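Local atomic coordinates of DspB (Aggregatibacter actinomycetemcomitans, PDB entry 1YHT), a protein that acts as a family 20 beta-N-acetylhexosaminidase, probably hydrolysing the N-acetylglucosamine polymer of the biofilm matrix and so releasing the bacteria. Residues T16-L21 and G46-H51; F29-V34 and L337-I342; S37-I42 and A102-K107; I109-E114 and D169-T174; A325-W330 and S348-V353. All coordinates share one frame; numbering follows the deposited sequence.

Contact 1: T16-L21 and G46-H51; sequences TKQTGL and GGNFLH
With chi1 of 51° and 76°, Asn48 and Phe49 each hold CG between their own backbone N and carbonyl carbon, and this turns the amide toward Lys17 and Thr19 and sets one face of the ring against Gly20. The amide then pairs with backbone in both senses: Asn48 ND2 donates to Lys17 O at 2.9 Å, lying in that carbonyl's plane, while Asn48 OD1 accepts Thr19 N at 3.0 Å from a donor tilted off the amide plane. Thr19 O is gripped twice, nearly head-on by Asn48 N at 2.7 Å and by the longer bond from Phe49 N. Parallel pairing follows, with Leu21 N bonded to Phe49 O and Leu21 O to His51 N. These are the first two strands, 18-24 and 49-53, of the TIM barrel, joined through helix 32-44 as a beta-alpha-beta unit. Gly20 CA sits over the Phe49 ring, 4.2 Å from its centroid and only 2° off the normal, a CH-pi contact. Toward helix 32-44, Leu21 and Leu50 run side by side, Leu21 CD2 lying 3.8 Å from Leu50 CD1. Beyond them the His51 imidazole is hydrogen-bonded to Tyr272 and Glu114.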
# COMPACT_ATOMS: atom_id res chain seq x y z
N THR A 16 16.00 -4.53 15.21
CA THR A 16 15.36 -5.70 14.51
C THR A 16 14.08 -5.30 13.77
O THR A 16 13.03 -5.07 14.40
CB THR A 16 14.98 -6.76 15.47
OG1 THR A 16 15.89 -6.71 16.60
CG2 THR A 16 14.99 -8.14 14.72
N LYS A 17 14.16 -5.31 12.46
CA LYS A 17 13.36 -4.44 11.65
C LYS A 17 12.25 -5.14 10.92
O LYS A 17 12.29 -6.34 10.72
CB LYS A 17 14.26 -3.73 10.63
CG LYS A 17 15.46 -3.06 11.24
CD LYS A 17 15.08 -1.80 12.02
CE LYS A 17 16.33 -1.00 12.43
NZ LYS A 17 16.04 0.27 13.12
N GLN A 18 11.23 -4.36 10.56
CA GLN A 18 10.18 -4.82 9.71
C GLN A 18 10.55 -4.37 8.33
O GLN A 18 10.62 -3.16 8.05
CB GLN A 18 8.83 -4.26 10.16
CG GLN A 18 8.37 -4.83 11.53
CD GLN A 18 8.19 -6.34 11.48
OE1 GLN A 18 7.48 -6.86 10.61
NE2 GLN A 18 8.88 -7.07 12.40
N THR A 19 10.81 -5.32 7.45
CA THR A 19 11.25 -4.98 6.12
C THR A 19 10.67 -5.94 5.10
O THR A 19 10.43 -7.13 5.39
CB THR A 19 12.80 -4.97 6.04
OG1 THR A 19 13.22 -4.24 4.87
CG2 THR A 19 13.34 -6.38 5.98
N GLY A 20 10.42 -5.40 3.91
CA GLY A 20 9.82 -6.19 2.84
C GLY A 20 9.49 -5.42 1.60
O GLY A 20 10.18 -4.45 1.24
N LEU A 21 8.42 -5.86 0.96
CA LEU A 21 7.99 -5.40 -0.34
C LEU A 21 6.57 -4.90 -0.24
O LEU A 21 5.70 -5.55 0.37
CB LEU A 21 8.01 -6.54 -1.35
CG LEU A 21 7.47 -6.33 -2.73
CD1 LEU A 21 8.26 -5.32 -3.47
CD2 LEU A 21 7.46 -7.64 -3.45
N GLY A 46 16.22 -12.04 4.31
CA GLY A 46 16.03 -11.78 5.75
C GLY A 46 14.93 -10.77 6.04
O GLY A 46 14.86 -10.19 7.14
N GLY A 47 14.05 -10.54 5.07
CA GLY A 47 12.87 -9.67 5.29
C GLY A 47 11.75 -10.41 5.95
O GLY A 47 11.84 -11.66 6.18
N ASN A 48 10.65 -9.70 6.23
CA ASN A 48 9.55 -10.33 6.92
C ASN A 48 8.11 -9.93 6.56
O ASN A 48 7.20 -10.44 7.18
CB ASN A 48 9.76 -10.25 8.42
CG ASN A 48 10.06 -8.90 8.83
OD1 ASN A 48 9.53 -7.96 8.24
ND2 ASN A 48 10.95 -8.76 9.79
N PHE A 49 7.92 -9.08 5.54
CA PHE A 49 6.57 -8.77 5.10
C PHE A 49 6.41 -8.51 3.62
O PHE A 49 7.34 -8.08 2.91
CB PHE A 49 5.92 -7.65 5.96
CG PHE A 49 6.41 -6.26 5.66
CD1 PHE A 49 5.86 -5.54 4.61
CD2 PHE A 49 7.33 -5.62 6.49
CE1 PHE A 49 6.21 -4.22 4.36
CE2 PHE A 49 7.71 -4.28 6.27
CZ PHE A 49 7.20 -3.59 5.19
N LEU A 50 5.18 -8.79 3.19
CA LEU A 50 4.68 -8.44 1.86
C LEU A 50 3.38 -7.61 2.06
O LEU A 50 2.36 -8.15 2.52
CB LEU A 50 4.40 -9.71 1.04
CG LEU A 50 3.75 -9.48 -0.35
CD1 LEU A 50 4.55 -8.58 -1.22
CD2 LEU A 50 3.62 -10.84 -1.05
N HIS A 51 3.49 -6.32 1.79
CA HIS A 51 2.41 -5.34 1.79
C HIS A 51 1.73 -5.38 0.42
O HIS A 51 2.30 -4.97 -0.62
CB HIS A 51 3.04 -3.99 2.21
CG HIS A 51 2.17 -2.76 2.07
ND1 HIS A 51 2.67 -1.49 2.33
CD2 HIS A 51 0.89 -2.58 1.65
CE1 HIS A 51 1.73 -0.60 2.09
NE2 HIS A 51 0.65 -1.22 1.64

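Contact 2: F29-V34 and L337-I342; sequences FYSPEV and LKDETI
Tyr30 and Asp339 bring their CA atoms within 5.2 Å where two helix N termini meet: Ser31 is the N-cap of helix 32-44, and Asp339 opens helix 339-358 directly after its own N-cap, Lys338. Ser31 OG accepts Val34 N at 3.1 Å, a capping bond within the first helix, while its backbone N donates across the contact to Asp339 OD2 at 2.8 Å. That oxygen is met on its anti side, close to the carboxylate plane. Asp339 holds CG between its backbone N and carbonyl carbon (chi1 56°), which also lets OD1 take Glu340 N from above the plane at 2.7 Å. Each carboxylate oxygen thus meets one backbone N-H, and a water bonded to Ser31 OG donates to OD2 as well; two helix starts nearby would probably stabilise the negative charge. Around this polar centre, Val34 CG2 packs 3.7 Å from Asp339 CG, and Asp339 CB lies 3.6 Å from Tyr30 CD1. The Tyr30 ring meets His28 edge-to-face. Ile342 crosses the phenol at about a right angle, its CD1 coming 3.6 Å from Tyr30 OH. Inward, Tyr30 and Ile342 both rest on Ile329 of strand 324-329.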
# COMPACT_ATOMS: atom_id res chain seq x y z
N PHE A 29 -1.09 -7.00 -12.66
CA PHE A 29 -1.41 -8.25 -11.95
C PHE A 29 -0.22 -9.15 -11.93
O PHE A 29 0.53 -9.16 -12.89
CB PHE A 29 -2.57 -8.96 -12.65
CG PHE A 29 -3.22 -10.03 -11.84
CD1 PHE A 29 -4.11 -9.72 -10.84
CD2 PHE A 29 -2.93 -11.37 -12.08
CE1 PHE A 29 -4.74 -10.68 -10.10
CE2 PHE A 29 -3.56 -12.35 -11.35
CZ PHE A 29 -4.46 -12.02 -10.36
N TYR A 30 -0.07 -9.94 -10.87
CA TYR A 30 1.00 -10.92 -10.76
C TYR A 30 0.43 -12.30 -10.41
O TYR A 30 -0.42 -12.47 -9.51
CB TYR A 30 2.04 -10.50 -9.68
CG TYR A 30 2.70 -9.14 -9.94
CD1 TYR A 30 4.04 -9.04 -10.35
CD2 TYR A 30 1.99 -7.97 -9.77
CE1 TYR A 30 4.66 -7.82 -10.55
CE2 TYR A 30 2.59 -6.71 -10.01
CZ TYR A 30 3.92 -6.64 -10.37
OH TYR A 30 4.51 -5.42 -10.62
N SER A 31 0.92 -13.29 -11.14
CA SER A 31 0.50 -14.67 -10.95
C SER A 31 0.86 -15.17 -9.55
O SER A 31 1.81 -14.70 -8.96
CB SER A 31 1.13 -15.54 -12.03
OG SER A 31 2.48 -15.84 -11.73
N PRO A 32 0.09 -16.11 -9.01
CA PRO A 32 0.55 -16.74 -7.76
C PRO A 32 2.01 -17.21 -7.75
O PRO A 32 2.74 -16.99 -6.78
CB PRO A 32 -0.40 -17.94 -7.62
CG PRO A 32 -1.67 -17.45 -8.22
CD PRO A 32 -1.25 -16.59 -9.39
N GLU A 33 2.45 -17.81 -8.85
CA GLU A 33 3.84 -18.26 -9.00
C GLU A 33 4.85 -17.13 -8.78
O GLU A 33 5.82 -17.29 -8.07
CB GLU A 33 4.07 -18.90 -10.37
CG GLU A 33 3.65 -20.36 -10.47
CD GLU A 33 4.57 -21.35 -9.78
OE1 GLU A 33 5.73 -20.97 -9.50
OE2 GLU A 33 4.12 -22.51 -9.51
N VAL A 34 4.61 -16.00 -9.43
CA VAL A 34 5.48 -14.84 -9.33
C VAL A 34 5.40 -14.20 -7.96
O VAL A 34 6.41 -13.78 -7.41
CB VAL A 34 5.17 -13.83 -10.43
CG1 VAL A 34 5.91 -12.54 -10.21
CG2 VAL A 34 5.48 -14.44 -11.85
N LEU A 337 5.05 -5.01 -19.74
CA LEU A 337 5.95 -5.95 -19.08
C LEU A 337 5.18 -7.09 -18.44
O LEU A 337 4.09 -6.89 -17.87
CB LEU A 337 6.74 -5.26 -17.97
CG LEU A 337 7.83 -4.23 -18.27
CD1 LEU A 337 8.18 -3.53 -16.97
CD2 LEU A 337 9.03 -4.95 -18.84
N LYS A 338 5.77 -8.29 -18.50
CA LYS A 338 5.24 -9.42 -17.79
C LYS A 338 5.64 -9.43 -16.32
O LYS A 338 6.72 -8.98 -15.94
CB LYS A 338 5.73 -10.71 -18.41
CG LYS A 338 5.19 -10.91 -19.82
CD LYS A 338 3.67 -11.19 -19.77
CE LYS A 338 3.18 -11.84 -21.07
NZ LYS A 338 2.68 -10.82 -22.04
N ASP A 339 4.74 -9.98 -15.52
CA ASP A 339 4.94 -10.11 -14.09
C ASP A 339 6.32 -10.73 -13.78
O ASP A 339 7.10 -10.19 -13.02
CB ASP A 339 3.73 -10.85 -13.43
CG ASP A 339 3.43 -12.20 -14.01
OD1 ASP A 339 4.13 -12.65 -14.94
OD2 ASP A 339 2.45 -12.84 -13.50
N GLU A 340 6.64 -11.85 -14.42
CA GLU A 340 7.93 -12.49 -14.19
C GLU A 340 9.14 -11.62 -14.59
O GLU A 340 10.14 -11.63 -13.90
CB GLU A 340 7.96 -13.87 -14.88
CG GLU A 340 9.29 -14.57 -14.81
CD GLU A 340 9.79 -14.92 -13.40
OE1 GLU A 340 9.06 -14.75 -12.38
OE2 GLU A 340 10.96 -15.40 -13.33
N THR A 341 9.03 -10.83 -15.65
CA THR A 341 10.13 -9.91 -16.03
C THR A 341 10.34 -8.87 -14.93
O THR A 341 11.49 -8.53 -14.55
CB THR A 341 9.81 -9.20 -17.34
OG1 THR A 341 9.64 -10.18 -18.35
CG2 THR A 341 10.88 -8.20 -17.78
N ILE A 342 9.23 -8.35 -14.41
CA ILE A 342 9.31 -7.38 -13.32
C ILE A 342 10.00 -7.98 -12.09
O ILE A 342 10.90 -7.38 -11.46
CB ILE A 342 7.92 -6.85 -12.92
CG1 ILE A 342 7.33 -6.03 -14.06
CG2 ILE A 342 8.04 -6.01 -11.59
CD1 ILE A 342 5.82 -5.88 -13.97
O HOH W 1 3.31 -15.71 -14.33

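Contact 3: S37-I42 and A102-K107; sequences SFIDTI and AYAKAK
Ile39 supplies the apolar part of the contact and Asp40, next to it on the same helix, the polar part. The axes of 37-42 and 102-106 run only 8° from parallel at 10.2 Å, a spacing that side chains must bridge. Among the apolar contacts, Ile39 divides its branches: CG2 lies 3.9 Å from Tyr103 CD2, approaching the ring obliquely, and 4.0 Å from Lys107 CB, whereas CD1 reaches deeper to the methyl of Ala104, 4.2 Å from its CB. Ile39 and Tyr103 pass in opposite senses, and the tyrosine ends with its hydroxyl at Asp40. The polar contacts converge on one oxygen. Tyr103 OH donates to Asp40 OD1, which lies at the edge of the ring and in its plane; the modelled separation is very short, so its exact length is doubtful. Lys107 NZ forms a salt bridge with the same OD1 at 2.9 Å, coming from 48° above the carboxylate plane. The lysine bends at chi2 (-129°), bringing its far end across to the acid. The nearby ammonium group would probably favour the charged carboxylate. Ile39 also touches Leu50 and Ile109 toward the sheet, so apolar atoms line the inner side of the seam. Neighbouring, nearly parallel helices packed outside a closed parallel barrel are characteristic of the TIM barrel, the fold of this family; here they are helices 32-44 and 94-106.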
# COMPACT_ATOMS: atom_id res chain seq x y z
N SER A 37 7.61 -16.13 -5.84
CA SER A 37 9.00 -15.76 -6.08
C SER A 37 9.42 -14.49 -5.32
O SER A 37 10.50 -14.42 -4.78
CB SER A 37 9.28 -15.63 -7.59
OG SER A 37 9.23 -16.90 -8.24
N PHE A 38 8.55 -13.48 -5.28
CA PHE A 38 8.79 -12.28 -4.48
C PHE A 38 8.94 -12.68 -3.01
O PHE A 38 9.84 -12.17 -2.31
CB PHE A 38 7.61 -11.28 -4.60
CG PHE A 38 7.64 -10.43 -5.78
CD1 PHE A 38 8.70 -9.58 -6.02
CD2 PHE A 38 6.59 -10.44 -6.69
CE1 PHE A 38 8.70 -8.73 -7.12
CE2 PHE A 38 6.57 -9.60 -7.76
CZ PHE A 38 7.66 -8.75 -7.99
N ILE A 39 8.06 -13.57 -2.54
CA ILE A 39 8.15 -14.08 -1.17
C ILE A 39 9.53 -14.77 -0.90
O ILE A 39 10.14 -14.61 0.15
CB ILE A 39 6.99 -15.00 -0.83
CG1 ILE A 39 5.72 -14.17 -0.59
CG2 ILE A 39 7.32 -15.85 0.43
CD1 ILE A 39 4.49 -14.89 -0.79
N ASP A 40 10.02 -15.52 -1.89
CA ASP A 40 11.33 -16.20 -1.77
C ASP A 40 12.42 -15.17 -1.58
O ASP A 40 13.23 -15.28 -0.65
CB ASP A 40 11.61 -17.02 -2.99
CG ASP A 40 10.67 -18.21 -3.13
OD1 ASP A 40 10.18 -18.76 -2.12
OD2 ASP A 40 10.42 -18.61 -4.28
N THR A 41 12.41 -14.13 -2.39
CA THR A 41 13.41 -13.05 -2.26
C THR A 41 13.34 -12.38 -0.89
O THR A 41 14.37 -12.18 -0.25
CB THR A 41 13.24 -12.01 -3.37
OG1 THR A 41 13.36 -12.67 -4.61
CG2 THR A 41 14.29 -10.92 -3.32
N ILE A 42 12.12 -12.05 -0.43
CA ILE A 42 11.95 -11.38 0.84
C ILE A 42 12.57 -12.28 1.94
O ILE A 42 13.35 -11.82 2.79
CB ILE A 42 10.45 -11.06 1.15
CG1 ILE A 42 9.88 -10.05 0.12
CG2 ILE A 42 10.29 -10.43 2.55
CD1 ILE A 42 8.38 -10.04 0.03
N ALA A 102 -0.47 -19.89 2.73
CA ALA A 102 0.30 -21.05 3.21
C ALA A 102 1.81 -20.91 2.90
O ALA A 102 2.68 -21.15 3.75
CB ALA A 102 -0.29 -22.37 2.64
N TYR A 103 2.12 -20.45 1.70
CA TYR A 103 3.48 -20.37 1.26
C TYR A 103 4.20 -19.28 2.09
O TYR A 103 5.29 -19.52 2.64
CB TYR A 103 3.53 -20.09 -0.23
CG TYR A 103 4.89 -20.23 -0.80
CD1 TYR A 103 5.37 -21.49 -1.13
CD2 TYR A 103 5.72 -19.12 -1.00
CE1 TYR A 103 6.69 -21.66 -1.64
CE2 TYR A 103 7.01 -19.28 -1.50
CZ TYR A 103 7.50 -20.55 -1.80
OH TYR A 103 8.78 -20.72 -2.31
N ALA A 104 3.54 -18.11 2.22
CA ALA A 104 4.08 -16.98 3.03
C ALA A 104 4.37 -17.36 4.45
O ALA A 104 5.45 -17.09 5.00
CB ALA A 104 3.09 -15.81 3.01
N LYS A 105 3.35 -17.96 5.06
CA LYS A 105 3.42 -18.40 6.42
C LYS A 105 4.59 -19.37 6.67
O LYS A 105 5.35 -19.19 7.60
CB LYS A 105 2.10 -19.06 6.78
CG LYS A 105 1.64 -18.79 8.16
CD LYS A 105 0.24 -19.41 8.32
CE LYS A 105 -0.16 -19.36 9.75
NZ LYS A 105 -1.34 -20.23 9.95
N ALA A 106 4.76 -20.36 5.81
CA ALA A 106 5.91 -21.24 5.95
C ALA A 106 7.23 -20.51 5.76
O ALA A 106 8.27 -20.93 6.28
CB ALA A 106 5.83 -22.40 5.00
N LYS A 107 7.22 -19.40 5.02
CA LYS A 107 8.48 -18.67 4.84
C LYS A 107 8.66 -17.56 5.87
O LYS A 107 9.61 -16.78 5.79
CB LYS A 107 8.59 -18.13 3.42
CG LYS A 107 8.87 -19.27 2.39
CD LYS A 107 10.05 -18.98 1.45
CE LYS A 107 10.63 -20.28 0.81
NZ LYS A 107 11.80 -20.00 -0.09

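Contact 4: I109-E114 and D169-T174; sequences IELIPE and DIFGDT
Leu111 points its side chain from strand 110-117 toward the turn that follows helix 154-171. Leu111 CB meets two residues of that turn, 3.9 Å from Phe171 CD1 and 3.8 Å from Thr174 OG1. With CG anti to the carbonyl carbon (chi1 -59°), the chain rises along the threonine, and CG continues past OG1 and CB of that residue. At the tip the branches part: Leu111 CD1 stays on Thr174, 3.7 Å from its OG1, while CD2 leaves for the methyl of Ala104 on helix 94-106. Two residues along the strand, Pro113 lays its CB over one face of the Phe171 ring, 3.9 Å from the centroid and 18° off the normal, a CH-pi contact displaced toward the rim. The backbone adds a bond from Leu111 N to Thr174 O at 3.0 Å, with the donor above the carbonyl plane. A water donates to Thr174 O too, and also to Ile109 O. Within the turn, Thr174 OG1 donates to Phe171 O at 2.7 Å, and Thr174 N reaches that carbonyl from the same face. The threonine hydroxyl beside Leu111 is therefore committed to the helix end, so it can lie against aliphatic carbon in a buried place without an unmet proton, and the chain leaving the helix is fixed to the barrel strand by both polar and apolar contacts.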
# COMPACT_ATOMS: atom_id res chain seq x y z
N ILE A 109 6.85 -14.93 6.21
CA ILE A 109 6.50 -13.63 5.62
C ILE A 109 5.04 -13.27 5.93
O ILE A 109 4.10 -13.94 5.48
CB ILE A 109 6.77 -13.60 4.07
CG1 ILE A 109 8.22 -14.06 3.78
CG2 ILE A 109 6.50 -12.22 3.51
CD1 ILE A 109 9.26 -13.33 4.56
N GLU A 110 4.90 -12.23 6.72
CA GLU A 110 3.63 -11.59 7.00
C GLU A 110 3.02 -10.95 5.75
O GLU A 110 3.71 -10.32 4.96
CB GLU A 110 3.82 -10.48 8.04
CG GLU A 110 2.50 -9.90 8.53
CD GLU A 110 2.61 -8.65 9.35
OE1 GLU A 110 3.70 -8.09 9.54
OE2 GLU A 110 1.55 -8.23 9.82
N LEU A 111 1.73 -11.16 5.56
CA LEU A 111 0.96 -10.51 4.49
C LEU A 111 0.22 -9.32 5.10
O LEU A 111 -0.52 -9.48 6.06
CB LEU A 111 -0.02 -11.49 3.90
CG LEU A 111 0.63 -12.77 3.28
CD1 LEU A 111 -0.41 -13.70 2.61
CD2 LEU A 111 1.68 -12.38 2.26
N ILE A 112 0.43 -8.13 4.55
CA ILE A 112 -0.25 -6.96 5.03
C ILE A 112 -1.19 -6.50 3.90
O ILE A 112 -0.74 -5.87 2.94
CB ILE A 112 0.71 -5.85 5.48
CG1 ILE A 112 1.71 -6.41 6.50
CG2 ILE A 112 -0.07 -4.60 5.94
CD1 ILE A 112 2.84 -5.47 6.94
N PRO A 113 -2.49 -6.77 4.03
CA PRO A 113 -3.40 -6.23 3.00
C PRO A 113 -3.55 -4.72 3.14
O PRO A 113 -3.54 -4.22 4.26
CB PRO A 113 -4.73 -6.97 3.27
CG PRO A 113 -4.75 -7.12 4.81
CD PRO A 113 -3.23 -7.53 5.08
N GLU A 114 -3.72 -4.03 2.00
CA GLU A 114 -4.03 -2.61 1.96
C GLU A 114 -5.33 -2.39 1.24
O GLU A 114 -5.43 -2.61 0.01
CB GLU A 114 -2.94 -1.73 1.28
CG GLU A 114 -3.25 -0.24 1.38
CD GLU A 114 -2.31 0.71 0.65
OE1 GLU A 114 -1.21 0.31 0.22
OE2 GLU A 114 -2.74 1.89 0.48
N ASP A 169 -10.87 -11.67 7.08
CA ASP A 169 -11.20 -13.09 6.98
C ASP A 169 -10.40 -13.85 5.90
O ASP A 169 -9.95 -14.98 6.12
CB ASP A 169 -12.68 -13.30 6.69
CG ASP A 169 -13.57 -13.00 7.88
OD1 ASP A 169 -13.06 -12.86 9.00
OD2 ASP A 169 -14.78 -12.93 7.69
N ILE A 170 -10.23 -13.21 4.76
CA ILE A 170 -9.44 -13.77 3.65
C ILE A 170 -7.96 -14.01 4.03
O ILE A 170 -7.44 -15.09 3.81
CB ILE A 170 -9.52 -12.87 2.42
CG1 ILE A 170 -10.92 -12.88 1.80
CG2 ILE A 170 -8.53 -13.29 1.32
CD1 ILE A 170 -11.13 -11.71 0.74
N PHE A 171 -7.29 -13.02 4.61
CA PHE A 171 -5.87 -13.14 4.97
C PHE A 171 -5.67 -13.94 6.26
O PHE A 171 -4.62 -14.57 6.46
CB PHE A 171 -5.19 -11.76 5.00
CG PHE A 171 -5.03 -11.18 3.63
CD1 PHE A 171 -3.84 -11.38 2.91
CD2 PHE A 171 -6.09 -10.57 2.99
CE1 PHE A 171 -3.69 -10.91 1.61
CE2 PHE A 171 -5.97 -10.11 1.65
CZ PHE A 171 -4.80 -10.26 0.98
N GLY A 172 -6.67 -13.91 7.13
CA GLY A 172 -6.63 -14.64 8.40
C GLY A 172 -5.30 -14.46 9.17
O GLY A 172 -4.76 -13.36 9.21
N ASP A 173 -4.76 -15.54 9.74
CA ASP A 173 -3.58 -15.42 10.64
C ASP A 173 -2.23 -15.16 9.95
O ASP A 173 -1.20 -15.13 10.61
CB ASP A 173 -3.48 -16.62 11.63
CG ASP A 173 -3.11 -17.93 10.96
OD1 ASP A 173 -2.82 -17.99 9.74
OD2 ASP A 173 -3.08 -18.93 11.68
N THR A 174 -2.24 -14.96 8.63
CA THR A 174 -1.01 -14.56 7.92
C THR A 174 -0.69 -13.09 8.14
O THR A 174 0.39 -12.63 7.76
CB THR A 174 -1.12 -14.81 6.41
OG1 THR A 174 -2.12 -13.94 5.83
CG2 THR A 174 -1.44 -16.28 6.14
O HOH W 2 2.33 -14.90 7.19

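Contact 5: A325-W330 and S348-V353; sequences AALSIW and SLLEAV
Leu327 carries nearly the whole of this contact, reaching from strand 324-329 of the TIM barrel to helix 339-358, the last of the chain, which packs outside it. The N-to-C directions of the short segments differ by 162°, close to antiparallel, as expected when a helix returns along the strand before it, and their axes approach to 8.2 Å. The dense part lies where the two methyls of Leu327 separate. Its CG stands anti to the backbone N (chi1 -178°), projecting the fork into the helix surface. Leu327 CD1 lies 3.7 Å from Leu349 CD2 and equally near that residue's CG, the two side chains crossing at about a right angle. Leu327 CD2 instead approaches the helix backbone, 3.7 Å from Leu350 CA and 3.8 Å from Leu350 CB. One turn beyond Leu349, the CG2 branch of Val353 sits more loosely, 4.2 Å from Leu327 CD1. No hydrogen bond crosses between the segments, so the contact between them is apolar. Away from this core the contact thins: Ala325 CB comes no nearer than 4.7 Å, to Val353 CG1, while Ser348 and Glu351 lie on the other side of the helix, Ser348 exposed and Glu351 partly so. Leu349 and Leu350 also meet helices 287-301 and 32-44 respectively, which continue the packing beyond the strand. Val353 CG1 lies against the strand backbone itself, 3.8 Å from Leu327 N.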
# COMPACT_ATOMS: atom_id res chain seq x y z
N ALA A 325 11.47 -0.56 6.67
CA ALA A 325 11.49 0.02 5.32
C ALA A 325 10.95 -0.97 4.34
O ALA A 325 10.93 -2.18 4.61
CB ALA A 325 12.92 0.41 4.91
N ALA A 326 10.50 -0.47 3.20
CA ALA A 326 10.06 -1.36 2.12
C ALA A 326 10.43 -0.79 0.78
O ALA A 326 10.46 0.42 0.61
CB ALA A 326 8.58 -1.57 2.19
N LEU A 327 10.72 -1.68 -0.17
CA LEU A 327 10.67 -1.36 -1.59
C LEU A 327 9.22 -1.39 -2.03
O LEU A 327 8.54 -2.39 -1.77
CB LEU A 327 11.39 -2.40 -2.42
CG LEU A 327 11.46 -2.19 -3.95
CD1 LEU A 327 12.31 -1.02 -4.34
CD2 LEU A 327 12.04 -3.45 -4.66
N SER A 328 8.79 -0.39 -2.78
CA SER A 328 7.48 -0.36 -3.40
C SER A 328 7.60 -0.48 -4.93
O SER A 328 8.31 0.29 -5.56
CB SER A 328 6.77 0.96 -3.02
OG SER A 328 6.45 1.05 -1.63
N ILE A 329 6.93 -1.47 -5.52
CA ILE A 329 6.89 -1.65 -6.95
C ILE A 329 5.51 -1.30 -7.43
O ILE A 329 4.56 -2.07 -7.26
CB ILE A 329 7.19 -3.13 -7.36
CG1 ILE A 329 8.52 -3.62 -6.75
CG2 ILE A 329 7.14 -3.24 -8.90
CD1 ILE A 329 8.89 -5.12 -7.03
N TRP A 330 5.41 -0.15 -8.07
CA TRP A 330 4.18 0.42 -8.52
C TRP A 330 3.96 0.08 -9.97
O TRP A 330 4.91 0.02 -10.77
CB TRP A 330 4.16 1.92 -8.33
CG TRP A 330 4.25 2.38 -6.89
CD1 TRP A 330 5.34 2.85 -6.26
CD2 TRP A 330 3.18 2.43 -5.94
NE1 TRP A 330 5.03 3.19 -4.96
CE2 TRP A 330 3.71 2.93 -4.74
CE3 TRP A 330 1.83 2.08 -5.99
CZ2 TRP A 330 2.94 3.12 -3.61
CZ3 TRP A 330 1.07 2.25 -4.86
CH2 TRP A 330 1.62 2.75 -3.69
N SER A 348 17.50 -7.74 -7.42
CA SER A 348 18.69 -7.11 -6.85
C SER A 348 18.32 -5.92 -5.97
O SER A 348 18.88 -5.72 -4.92
CB SER A 348 19.63 -6.67 -7.98
OG SER A 348 20.15 -7.84 -8.64
N LEU A 349 17.33 -5.14 -6.41
CA LEU A 349 16.96 -3.93 -5.71
C LEU A 349 16.24 -4.28 -4.43
O LEU A 349 16.45 -3.66 -3.38
CB LEU A 349 16.11 -3.07 -6.65
CG LEU A 349 15.43 -1.83 -6.07
CD1 LEU A 349 16.42 -0.87 -5.44
CD2 LEU A 349 14.62 -1.13 -7.18
N LEU A 350 15.37 -5.28 -4.49
CA LEU A 350 14.66 -5.71 -3.29
C LEU A 350 15.61 -6.27 -2.24
O LEU A 350 15.49 -5.96 -1.06
CB LEU A 350 13.57 -6.75 -3.65
CG LEU A 350 12.78 -7.33 -2.47
CD1 LEU A 350 12.10 -6.25 -1.58
CD2 LEU A 350 11.78 -8.38 -2.93
N GLU A 351 16.56 -7.10 -2.67
CA GLU A 351 17.63 -7.58 -1.80
C GLU A 351 18.40 -6.46 -1.12
O GLU A 351 18.64 -6.50 0.08
CB GLU A 351 18.61 -8.50 -2.56
CG GLU A 351 17.98 -9.80 -2.99
CD GLU A 351 18.89 -10.63 -3.90
OE1 GLU A 351 20.00 -10.15 -4.27
OE2 GLU A 351 18.48 -11.76 -4.19
N ALA A 352 18.80 -5.47 -1.91
CA ALA A 352 19.56 -4.30 -1.42
C ALA A 352 18.79 -3.52 -0.35
O ALA A 352 19.33 -3.15 0.65
CB ALA A 352 19.87 -3.37 -2.57
N VAL A 353 17.52 -3.25 -0.61
CA VAL A 353 16.71 -2.50 0.35
C VAL A 353 16.60 -3.26 1.70
O VAL A 353 16.78 -2.67 2.79
CB VAL A 353 15.30 -2.21 -0.22
CG1 VAL A 353 14.38 -1.56 0.87
CG2 VAL A 353 15.39 -1.30 -1.44

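From the N terminus, contact 1 closes the first loop, pairing the first two barrel strands around helix 32-44. Contact 2 starts inside that loop and ends at residues 337-342, so the two cross; it spans most of the chain, and contacts 3 and 4 nest within it. Contact 3, which also crosses contact 1, joins two neighbouring outer helices, and contact 4 follows in series, tying the third barrel strand to the end of helix 154-171. Contact 5 sets the last barrel strand against the final helix and crosses contact 2 there. Backbone bonding between 18-24 and 324-329 brings contacts 1 and 5 side by side, closing the barrel.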